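2-hydroxyisobutanoyl-CoA mutase large subunit (Aquincola tertiaricarbonis, PDB 4R3U) provides the substrate-binding subunit of the cobalamin-dependent mutase that interconverts 2-hydroxyisobutyryl-CoA and (S)-3-hydroxybutyryl-CoA. Local coordinates at residues A[244-249]-A[293-298]; A[323-328]-A[334-339]. All blocks are in the same frame, centred on the assembly; numbering follows the deposited sequence.

Interaction 1 (A[244-249]-A[293-298]). With 3KK (S-{(3R,5R,9R)-1-[(2R,3S,4R,5R)-5-(6-amino-9H-purin-9-yl)-4-hydroxy-3-(phosphonooxy)tetrahydrofuran-2-yl]-3,5,9-trihydroxy-8,8-dimethyl-3,5-dioxido-10,14-dioxo-2,4,6-trioxa-11,15-diaza-3lambda~5~,5lambda~5~-diphosphaheptadecan-17-yl} 2-hydroxy-2-methylpropanethioate), chain F.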
loop_
_atom_site.group_PDB
_atom_site.type_symbol
_atom_site.label_atom_id
_atom_site.label_comp_id
_atom_site.label_asym_id
_atom_site.label_seq_id
_atom_site.Cartn_x
_atom_site.Cartn_y
_atom_site.Cartn_z
ATOM N N LEU A 244 26.570 13.425 25.783
ATOM C CA LEU A 244 26.154 13.266 24.382
ATOM C C LEU A 244 24.813 13.964 24.061
ATOM O O LEU A 244 23.764 13.312 23.950
ATOM C CB LEU A 244 26.099 11.765 24.002
ATOM C CG LEU A 244 27.289 10.875 24.315
ATOM C CD1 LEU A 244 26.869 9.435 24.336
ATOM C CD2 LEU A 244 28.409 11.092 23.327
ATOM N N LYS A 245 24.882 15.290 23.876
ATOM C CA LYS A 245 23.757 16.178 23.590
ATOM C C LYS A 245 22.779 15.738 22.491
ATOM O O LYS A 245 21.568 15.918 22.662
ATOM C CB LYS A 245 24.235 17.627 23.356
ATOM C CG LYS A 245 24.671 18.335 24.643
ATOM C CD LYS A 245 24.716 19.869 24.479
ATOM C CE LYS A 245 26.080 20.410 24.081
ATOM N NZ LYS A 245 26.250 21.841 24.452
ATOM N N ARG A 246 23.291 15.194 21.367
ATOM C CA ARG A 246 22.448 14.786 20.238
ATOM C C ARG A 246 22.130 13.275 20.186
ATOM O O ARG A 246 21.447 12.810 19.262
ATOM C CB ARG A 246 23.045 15.282 18.918
ATOM C CG ARG A 246 22.765 16.731 18.664
ATOM C CD ARG A 246 23.196 17.155 17.288
ATOM N NE ARG A 246 22.221 16.763 16.282
ATOM C CZ ARG A 246 22.527 16.138 15.152
ATOM N NH1 ARG A 246 23.795 15.856 14.865
ATOM N NH2 ARG A 246 21.571 15.784 14.299
ATOM N N TYR A 247 22.606 12.516 21.195
ATOM C CA TYR A 247 22.416 11.066 21.297
ATOM C C TYR A 247 21.147 10.638 22.061
ATOM O O TYR A 247 20.795 11.247 23.079
ATOM C CB TYR A 247 23.662 10.392 21.899
ATOM C CG TYR A 247 23.829 8.959 21.467
ATOM C CD1 TYR A 247 24.502 8.639 20.295
ATOM C CD2 TYR A 247 23.310 7.913 22.228
ATOM C CE1 TYR A 247 24.669 7.316 19.893
ATOM C CE2 TYR A 247 23.460 6.584 21.831
ATOM C CZ TYR A 247 24.138 6.290 20.661
ATOM O OH TYR A 247 24.289 4.983 20.269
ATOM N N ASN A 248 20.493 9.567 21.562
ATOM C CA ASN A 248 19.302 8.950 22.141
ATOM C C ASN A 248 19.746 7.697 22.912
ATOM O O ASN A 248 20.071 6.693 22.282
ATOM C CB ASN A 248 18.293 8.627 21.046
ATOM C CG ASN A 248 17.906 9.834 20.245
ATOM O OD1 ASN A 248 17.299 10.758 20.766
ATOM N ND2 ASN A 248 18.279 9.870 18.972
ATOM N N PRO A 249 19.865 7.769 24.269
ATOM C CA PRO A 249 20.403 6.618 25.020
ATOM C C PRO A 249 19.531 5.356 25.088
ATOM O O PRO A 249 20.014 4.330 25.561
ATOM C CB PRO A 249 20.653 7.200 26.426
ATOM C CG PRO A 249 19.673 8.285 26.548
ATOM C CD PRO A 249 19.560 8.902 25.179
ATOM N N ALA A 293 14.615 13.556 30.077
ATOM C CA ALA A 293 13.345 13.282 29.389
ATOM C C ALA A 293 13.277 13.776 27.936
ATOM O O ALA A 293 12.794 13.003 27.082
ATOM C CB ALA A 293 12.168 13.776 30.186
ATOM N N PRO A 294 13.826 14.979 27.585
ATOM C CA PRO A 294 13.792 15.411 26.169
ATOM C C PRO A 294 14.458 14.438 25.184
ATOM O O PRO A 294 14.022 14.343 24.037
ATOM C CB PRO A 294 14.535 16.750 26.194
ATOM C CG PRO A 294 14.400 17.242 27.572
ATOM C CD PRO A 294 14.434 16.027 28.432
ATOM N N ARG A 295 15.492 13.703 25.661
ATOM C CA ARG A 295 16.290 12.736 24.906
ATOM C C ARG A 295 15.823 11.271 24.963
ATOM O O ARG A 295 16.363 10.420 24.239
ATOM C CB ARG A 295 17.778 12.869 25.243
ATOM C CG ARG A 295 18.487 13.969 24.449
ATOM C CD ARG A 295 18.710 13.543 23.009
ATOM N NE ARG A 295 18.879 14.703 22.149
ATOM C CZ ARG A 295 18.715 14.701 20.835
ATOM N NH1 ARG A 295 18.891 15.810 20.141
ATOM N NH2 ARG A 295 18.383 13.585 20.204
ATOM N N LEU A 296 14.786 10.979 25.781
ATOM C CA LEU A 296 14.201 9.642 25.822
ATOM C C LEU A 296 13.486 9.451 24.489
ATOM O O LEU A 296 13.031 10.427 23.877
ATOM C CB LEU A 296 13.178 9.502 26.974
ATOM C CG LEU A 296 13.694 9.536 28.413
ATOM C CD1 LEU A 296 12.538 9.667 29.389
ATOM C CD2 LEU A 296 14.524 8.298 28.732
ATOM N N ALA A 297 13.392 8.208 24.031
ATOM C CA ALA A 297 12.744 7.854 22.767
ATOM C C ALA A 297 12.144 6.463 22.889
ATOM O O ALA A 297 12.454 5.715 23.834
ATOM C CB ALA A 297 13.743 7.925 21.610
ATOM N N PHE A 298 11.261 6.132 21.950
ATOM C CA PHE A 298 10.499 4.877 21.912
ATOM C C PHE A 298 10.612 4.154 20.576
ATOM O O PHE A 298 11.116 4.707 19.591
ATOM C CB PHE A 298 9.021 5.179 22.225
ATOM C CG PHE A 298 8.808 5.744 23.601
ATOM C CD1 PHE A 298 9.003 7.102 23.853
ATOM C CD2 PHE A 298 8.457 4.919 24.658
ATOM C CE1 PHE A 298 8.866 7.614 25.144
ATOM C CE2 PHE A 298 8.294 5.443 25.949
ATOM C CZ PHE A 298 8.509 6.780 26.180
HETATM C C4 3KK F . 15.408 -6.988 16.615
HETATM C C3 3KK F . 14.819 -5.965 15.650
HETATM C C2 3KK F . 13.368 -6.318 15.326
HETATM O O3 3KK F . 15.585 -6.016 14.458
HETATM C C1 3KK F . 14.875 -4.536 16.204
HETATM O O1 3KK F . 14.621 -4.272 17.382
HETATM S S1P 3KK F . 15.329 -3.340 14.993
HETATM C C2P 3KK F . 15.358 -1.786 15.930
HETATM C C3P 3KK F . 16.006 -0.698 15.112
HETATM N N4P 3KK F . 15.917 0.545 15.868
HETATM C C5P 3KK F . 15.962 1.743 15.278
HETATM O O5P 3KK F . 16.097 1.919 14.063
HETATM C C6P 3KK F . 15.831 2.903 16.270
HETATM C C7P 3KK F . 16.018 4.258 15.604
HETATM N N8P 3KK F . 15.784 5.335 16.574
HETATM C C9P 3KK F . 16.078 6.610 16.278
HETATM O O9P 3KK F . 16.580 6.943 15.202
HETATM C CAP 3KK F . 15.859 7.646 17.419
HETATM O OAP 3KK F . 16.189 7.102 18.715
HETATM C CBP 3KK F . 14.518 8.455 17.380
HETATM C CDP 3KK F . 14.558 9.584 18.420
HETATM C CEP 3KK F . 13.311 7.565 17.701
HETATM C CCP 3KK F . 14.310 9.129 16.007
HETATM O O6A 3KK F . 15.492 9.881 15.681
HETATM P P2A 3KK F . 15.869 10.389 14.230
HETATM O O4A 3KK F . 15.619 9.324 13.248
HETATM O O5A 3KK F . 17.228 10.978 14.311
HETATM O O3A 3KK F . 14.737 11.534 14.016
HETATM P P1A 3KK F . 14.590 12.958 14.821
HETATM O O1A 3KK F . 15.344 12.972 16.103
HETATM O O2A 3KK F . 13.155 13.289 14.850
HETATM O O5B 3KK F . 15.303 13.894 13.694
HETATM C C5B 3KK F . 16.715 14.199 13.683
HETATM C C4B 3KK F . 16.929 15.716 13.846
HETATM O O4B 3KK F . 16.057 16.487 12.964
HETATM C C3B 3KK F . 16.617 16.165 15.270
HETATM O O3B 3KK F . 17.565 17.199 15.631
HETATM P P3B 3KK F . 18.724 16.994 16.738
HETATM O O8A 3KK F . 17.947 16.683 17.959
HETATM O O7A 3KK F . 19.530 15.891 16.176
HETATM O O9A 3KK F . 19.392 18.318 16.724
HETATM C C2B 3KK F . 15.213 16.733 15.161
HETATM O O2B 3KK F . 14.950 17.712 16.173
HETATM C C1B 3KK F . 15.225 17.345 13.774
HETATM N N9A 3KK F . 13.863 17.406 13.165
HETATM C C8A 3KK F . 13.054 16.405 12.822
HETATM N N7A 3KK F . 11.938 16.925 12.321
HETATM C C5A 3KK F . 12.055 18.258 12.328
HETATM C C4A 3KK F . 13.263 18.553 12.851
HETATM N N3A 3KK F . 13.678 19.839 12.989
HETATM C C2A 3KK F . 12.851 20.906 12.569
HETATM N N1A 3KK F . 11.589 20.546 12.021
HETATM C C6A 3KK F . 11.227 19.248 11.932
HETATM N N6A 3KK F . 10.043 18.898 11.425
HETATM O O HOH W 1 17.232 12.212 17.833
#

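Interaction 2 (A[323-328]-A[334-339]). With 3KK (S-{(3R,5R,9R)-1-[(2R,3S,4R,5R)-5-(6-amino-9H-purin-9-yl)-4-hydroxy-3-(phosphonooxy)tetrahydrofuran-2-yl]-3,5,9-trihydroxy-8,8-dimethyl-3,5-dioxido-10,14-dioxo-2,4,6-trioxa-11,15-diaza-3lambda~5~,5lambda~5~-diphosphaheptadecan-17-yl} 2-hydroxy-2-methylpropanethioate), chain F.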
loop_
_atom_site.group_PDB
_atom_site.type_symbol
_atom_site.label_atom_id
_atom_site.label_comp_id
_atom_site.label_asym_id
_atom_site.label_seq_id
_atom_site.Cartn_x
_atom_site.Cartn_y
_atom_site.Cartn_z
ATOM N N ILE A 323 1.773 11.905 31.544
ATOM C CA ILE A 323 2.599 11.218 32.556
ATOM C C ILE A 323 3.780 12.100 32.951
ATOM O O ILE A 323 3.995 12.339 34.137
ATOM C CB ILE A 323 3.053 9.814 32.051
ATOM C CG1 ILE A 323 1.859 8.830 31.937
ATOM C CG2 ILE A 323 4.159 9.224 32.918
ATOM C CD1 ILE A 323 2.179 7.546 31.005
ATOM N N MET A 324 4.534 12.584 31.951
ATOM C CA MET A 324 5.708 13.439 32.128
ATOM C C MET A 324 5.381 14.757 32.837
ATOM O O MET A 324 6.062 15.109 33.809
ATOM C CB MET A 324 6.429 13.652 30.780
ATOM C CG MET A 324 6.950 12.351 30.154
ATOM S SD MET A 324 7.854 11.205 31.264
ATOM C CE MET A 324 9.380 11.968 31.313
ATOM N N LYS A 325 4.289 15.424 32.424
ATOM C CA LYS A 325 3.831 16.660 33.042
ATOM C C LYS A 325 3.232 16.428 34.415
ATOM O O LYS A 325 3.705 17.025 35.383
ATOM C CB LYS A 325 2.818 17.410 32.146
ATOM C CG LYS A 325 2.522 18.831 32.645
ATOM C CD LYS A 325 1.183 19.370 32.156
ATOM C CE LYS A 325 1.222 20.863 32.075
ATOM N NZ LYS A 325 0.188 21.384 31.145
ATOM N N GLU A 326 2.161 15.605 34.495
ATOM C CA GLU A 326 1.414 15.382 35.733
ATOM C C GLU A 326 2.085 14.522 36.765
ATOM O O GLU A 326 2.080 14.894 37.946
ATOM C CB GLU A 326 -0.031 14.929 35.471
ATOM C CG GLU A 326 -0.862 15.885 34.614
ATOM C CD GLU A 326 -1.141 17.311 35.071
ATOM O OE1 GLU A 326 -1.282 17.539 36.297
ATOM O OE2 GLU A 326 -1.304 18.187 34.190
ATOM N N ARG A 327 2.670 13.385 36.346
ATOM C CA ARG A 327 3.311 12.453 37.269
ATOM C C ARG A 327 4.774 12.805 37.573
ATOM O O ARG A 327 5.217 12.620 38.701
ATOM C CB ARG A 327 3.173 11.012 36.742
ATOM C CG ARG A 327 3.613 9.933 37.730
ATOM C CD ARG A 327 4.036 8.669 37.010
ATOM N NE ARG A 327 4.464 7.664 37.973
ATOM C CZ ARG A 327 3.740 6.599 38.292
ATOM N NH1 ARG A 327 4.175 5.747 39.198
ATOM N NH2 ARG A 327 2.613 6.333 37.642
ATOM N N PHE A 328 5.534 13.261 36.579
ATOM C CA PHE A 328 6.932 13.553 36.847
ATOM C C PHE A 328 7.253 15.014 37.117
ATOM O O PHE A 328 8.342 15.319 37.614
ATOM C CB PHE A 328 7.868 12.867 35.831
ATOM C CG PHE A 328 7.756 11.356 35.888
ATOM C CD1 PHE A 328 8.132 10.650 37.035
ATOM C CD2 PHE A 328 7.233 10.641 34.818
ATOM C CE1 PHE A 328 8.007 9.251 37.094
ATOM C CE2 PHE A 328 7.120 9.239 34.871
ATOM C CZ PHE A 328 7.510 8.556 36.003
ATOM N N GLU A 334 9.868 19.627 25.676
ATOM C CA GLU A 334 10.560 18.503 25.011
ATOM C C GLU A 334 10.520 17.223 25.844
ATOM O O GLU A 334 10.608 16.120 25.290
ATOM C CB GLU A 334 12.013 18.845 24.677
ATOM C CG GLU A 334 12.203 20.066 23.790
ATOM C CD GLU A 334 13.613 20.164 23.250
ATOM O OE1 GLU A 334 14.570 19.997 24.039
ATOM O OE2 GLU A 334 13.757 20.367 22.024
ATOM N N SER A 335 10.357 17.359 27.164
ATOM C CA SER A 335 10.222 16.235 28.095
ATOM C C SER A 335 8.858 15.539 27.906
ATOM O O SER A 335 8.696 14.389 28.289
ATOM C CB SER A 335 10.308 16.742 29.528
ATOM O OG SER A 335 11.616 17.181 29.829
ATOM N N MET A 336 7.875 16.266 27.351
ATOM C CA MET A 336 6.522 15.764 27.150
ATOM C C MET A 336 6.261 15.309 25.696
ATOM O O MET A 336 5.254 14.627 25.454
ATOM C CB MET A 336 5.490 16.795 27.659
ATOM C CG MET A 336 5.719 17.195 29.116
ATOM S SD MET A 336 4.979 18.785 29.541
ATOM C CE MET A 336 6.350 19.565 30.261
ATOM N N ARG A 337 7.178 15.637 24.745
ATOM C CA ARG A 337 7.023 15.198 23.359
ATOM C C ARG A 337 7.665 13.841 23.044
ATOM O O ARG A 337 8.892 13.702 23.074
ATOM C CB ARG A 337 7.267 16.293 22.286
ATOM C CG ARG A 337 8.654 16.913 22.233
ATOM C CD ARG A 337 9.519 16.360 21.112
ATOM N NE ARG A 337 10.945 16.705 21.276
ATOM C CZ ARG A 337 11.816 16.017 22.023
ATOM N NH1 ARG A 337 11.421 14.952 22.707
ATOM N NH2 ARG A 337 13.087 16.394 22.091
ATOM N N LEU A 338 6.807 12.832 22.776
ATOM C CA LEU A 338 7.214 11.472 22.448
ATOM C C LEU A 338 7.740 11.418 21.029
ATOM O O LEU A 338 7.057 11.835 20.096
ATOM C CB LEU A 338 6.028 10.483 22.640
ATOM C CG LEU A 338 6.304 8.985 22.461
ATOM C CD1 LEU A 338 5.522 8.163 23.457
ATOM C CD2 LEU A 338 5.974 8.525 21.038
ATOM N N ARG A 339 8.958 10.916 20.883
ATOM C CA ARG A 339 9.622 10.706 19.600
ATOM C C ARG A 339 9.745 9.188 19.497
ATOM O O ARG A 339 10.057 8.535 20.506
ATOM C CB ARG A 339 11.030 11.366 19.535
ATOM C CG ARG A 339 11.061 12.897 19.670
ATOM C CD ARG A 339 12.484 13.396 19.794
ATOM N NE ARG A 339 13.188 12.672 20.857
ATOM C CZ ARG A 339 14.479 12.364 20.854
ATOM N NH1 ARG A 339 15.260 12.738 19.850
ATOM N NH2 ARG A 339 14.999 11.683 21.857
HETATM C C4 3KK F . 15.408 -6.988 16.615
HETATM C C3 3KK F . 14.819 -5.965 15.650
HETATM C C2 3KK F . 13.368 -6.318 15.326
HETATM O O3 3KK F . 15.585 -6.016 14.458
HETATM C C1 3KK F . 14.875 -4.536 16.204
HETATM O O1 3KK F . 14.621 -4.272 17.382
HETATM S S1P 3KK F . 15.329 -3.340 14.993
HETATM C C2P 3KK F . 15.358 -1.786 15.930
HETATM C C3P 3KK F . 16.006 -0.698 15.112
HETATM N N4P 3KK F . 15.917 0.545 15.868
HETATM C C5P 3KK F . 15.962 1.743 15.278
HETATM O O5P 3KK F . 16.097 1.919 14.063
HETATM C C6P 3KK F . 15.831 2.903 16.270
HETATM C C7P 3KK F . 16.018 4.258 15.604
HETATM N N8P 3KK F . 15.784 5.335 16.574
HETATM C C9P 3KK F . 16.078 6.610 16.278
HETATM O O9P 3KK F . 16.580 6.943 15.202
HETATM C CAP 3KK F . 15.859 7.646 17.419
HETATM O OAP 3KK F . 16.189 7.102 18.715
HETATM C CBP 3KK F . 14.518 8.455 17.380
HETATM C CDP 3KK F . 14.558 9.584 18.420
HETATM C CEP 3KK F . 13.311 7.565 17.701
HETATM C CCP 3KK F . 14.310 9.129 16.007
HETATM O O6A 3KK F . 15.492 9.881 15.681
HETATM P P2A 3KK F . 15.869 10.389 14.230
HETATM O O4A 3KK F . 15.619 9.324 13.248
HETATM O O5A 3KK F . 17.228 10.978 14.311
HETATM O O3A 3KK F . 14.737 11.534 14.016
HETATM P P1A 3KK F . 14.590 12.958 14.821
HETATM O O1A 3KK F . 15.344 12.972 16.103
HETATM O O2A 3KK F . 13.155 13.289 14.850
HETATM O O5B 3KK F . 15.303 13.894 13.694
HETATM C C5B 3KK F . 16.715 14.199 13.683
HETATM C C4B 3KK F . 16.929 15.716 13.846
HETATM O O4B 3KK F . 16.057 16.487 12.964
HETATM C C3B 3KK F . 16.617 16.165 15.270
HETATM O O3B 3KK F . 17.565 17.199 15.631
HETATM P P3B 3KK F . 18.724 16.994 16.738
HETATM O O8A 3KK F . 17.947 16.683 17.959
HETATM O O7A 3KK F . 19.530 15.891 16.176
HETATM O O9A 3KK F . 19.392 18.318 16.724
HETATM C C2B 3KK F . 15.213 16.733 15.161
HETATM O O2B 3KK F . 14.950 17.712 16.173
HETATM C C1B 3KK F . 15.225 17.345 13.774
HETATM N N9A 3KK F . 13.863 17.406 13.165
HETATM C C8A 3KK F . 13.054 16.405 12.822
HETATM N N7A 3KK F . 11.938 16.925 12.321
HETATM C C5A 3KK F . 12.055 18.258 12.328
HETATM C C4A 3KK F . 13.263 18.553 12.851
HETATM N N3A 3KK F . 13.678 19.839 12.989
HETATM C C2A 3KK F . 12.851 20.906 12.569
HETATM N N1A 3KK F . 11.589 20.546 12.021
HETATM C C6A 3KK F . 11.227 19.248 11.932
HETATM N N6A 3KK F . 10.043 18.898 11.425
#

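Interaction 1 (A[244-249]-A[293-298])
Arg-295 reaches across from the 293-298 loop and lays its side chain along the backbone of 245-247, and this one residue makes nearly the whole contact. The bend at chi2 (-74°) turns the chain over the turn that Leu-244 to Tyr-247 form, a type I beta turn closed by Tyr-247 N to Leu-244 O. On the way CD passes 3.1 Å from Tyr-247 O and NE comes to 3.0 Å from Lys-245 O, while Arg-246 O sits over one face of the guanidinium, toward its rim. At the edge of that group, Arg-295 NH2 gives a hydrogen bond of 3.1 Å to Asn-248 OD1. The oxygen lies close to the guanidinium plane, but the nitrogen stands well above the plane of the amide carbonyl; OD1 also accepts from Arg-339. A water takes protons from Asn-248 ND2 and Arg-295 NH2 and probably donates to O1A of the bound CoA ester.

The 3'-phosphate of the CoA is what the two arginines share. Arg-295 NH1 bonds to its O8A, and Arg-246 holds O7A at 2.8 Å from both NE and NH2, in a fork. The anion probably offsets the mutual charge of these two guanidinium groups. Both residues are established substrate-binding positions. Beside Asn-248, Pro-249 sets its CD 3.7 Å from Arg-295 O.

The short strand 247-248 pairs through Asn-248 with Gly-206 of the parallel sheet, Pro-249 packs on helix 226-243, and the 293-298 loop leads into strand 298-302, with Leu-296 and Phe-298 against helix 264-283.

Interaction 2 (A[323-328]-A[334-339])
Met-324, near the C-terminal end of helix 306-327, points its side chain at the carbonyl of Ser-335 and the side chain of Met-336. Its CB lies 4.0 Å from Met-336 CG, an apolar contact, and also near Ser-335 O. The next atom, CG, sits beside the backbone N, anti to the carbonyl carbon (chi1 -61°), which brings it to 3.3 Å from Ser-335 O. From there the chain bends at chi2 and again at chi3; SD, between the two bends, makes no close contact with the loop, and the methyl CE curls back to 3.9 Å from the same carbonyl oxygen, while the side chain also packs on Ala-293.

Met-336 answers from the loop: its SD comes alongside the root of Lys-325, 3.7 Å from CB, before the lysine runs off, extended, to a cation-pi contact with Tyr-80. Ser-335 gives its hydroxyl group an outside partner, Asp-290. Within the helix end, Ile-323 O accepts from both Arg-327 N and Phe-328 N, the second being the wider, pi-type turn.

Further along the loop, Arg-337 has its guanidinium between Glu-334 CB on one face and Arg-339 CD over the centre of the other. Arg-339 then bends at chi3 (-52°) and turns a face of its own guanidinium to methyl CDP of the CoA pantetheine, 3.5 Å from NH1. Its NH2 bonds to Asn-248 OD1 and Leu-296 O; with an alanine here, both of these acceptors would probably lose a donor and the CDP methyl the flat surface it rests on.

A helix turning back through a loop to the next parallel strand, 340-344, is the alpha-to-beta connection of a TIM barrel, here with Arg-339, just ahead of that strand, in the CoA pocket.

Interactions 1 and 2 lie 13 Å apart, centre to centre, and 334-339 meets both segments of interaction 1: Asn-248 in 244-249, and Pro-294 in the loop before strand 298-302, the neighbour of strand 340-344 in the parallel sheet. Arg-339 NH2 reaches Asn-248 OD1 at 2.7 Å, a probable hydrogen bond, and Arg-337 NH2 probably bonds to Pro-294 O at 3.0 Å. Farther along, Pro-294 CD packs 3.4 Å from Ser-335 OG. Both reach the same bound CoA ester, interaction 2 through Arg-339 alone: 244-249 with 293-298 hold the 3'-phosphate, while Arg-339 meets the pantetheine methyl CDP. Met-324 and Met-336 stand behind, as the helix-to-loop packing on the side away from the ligand.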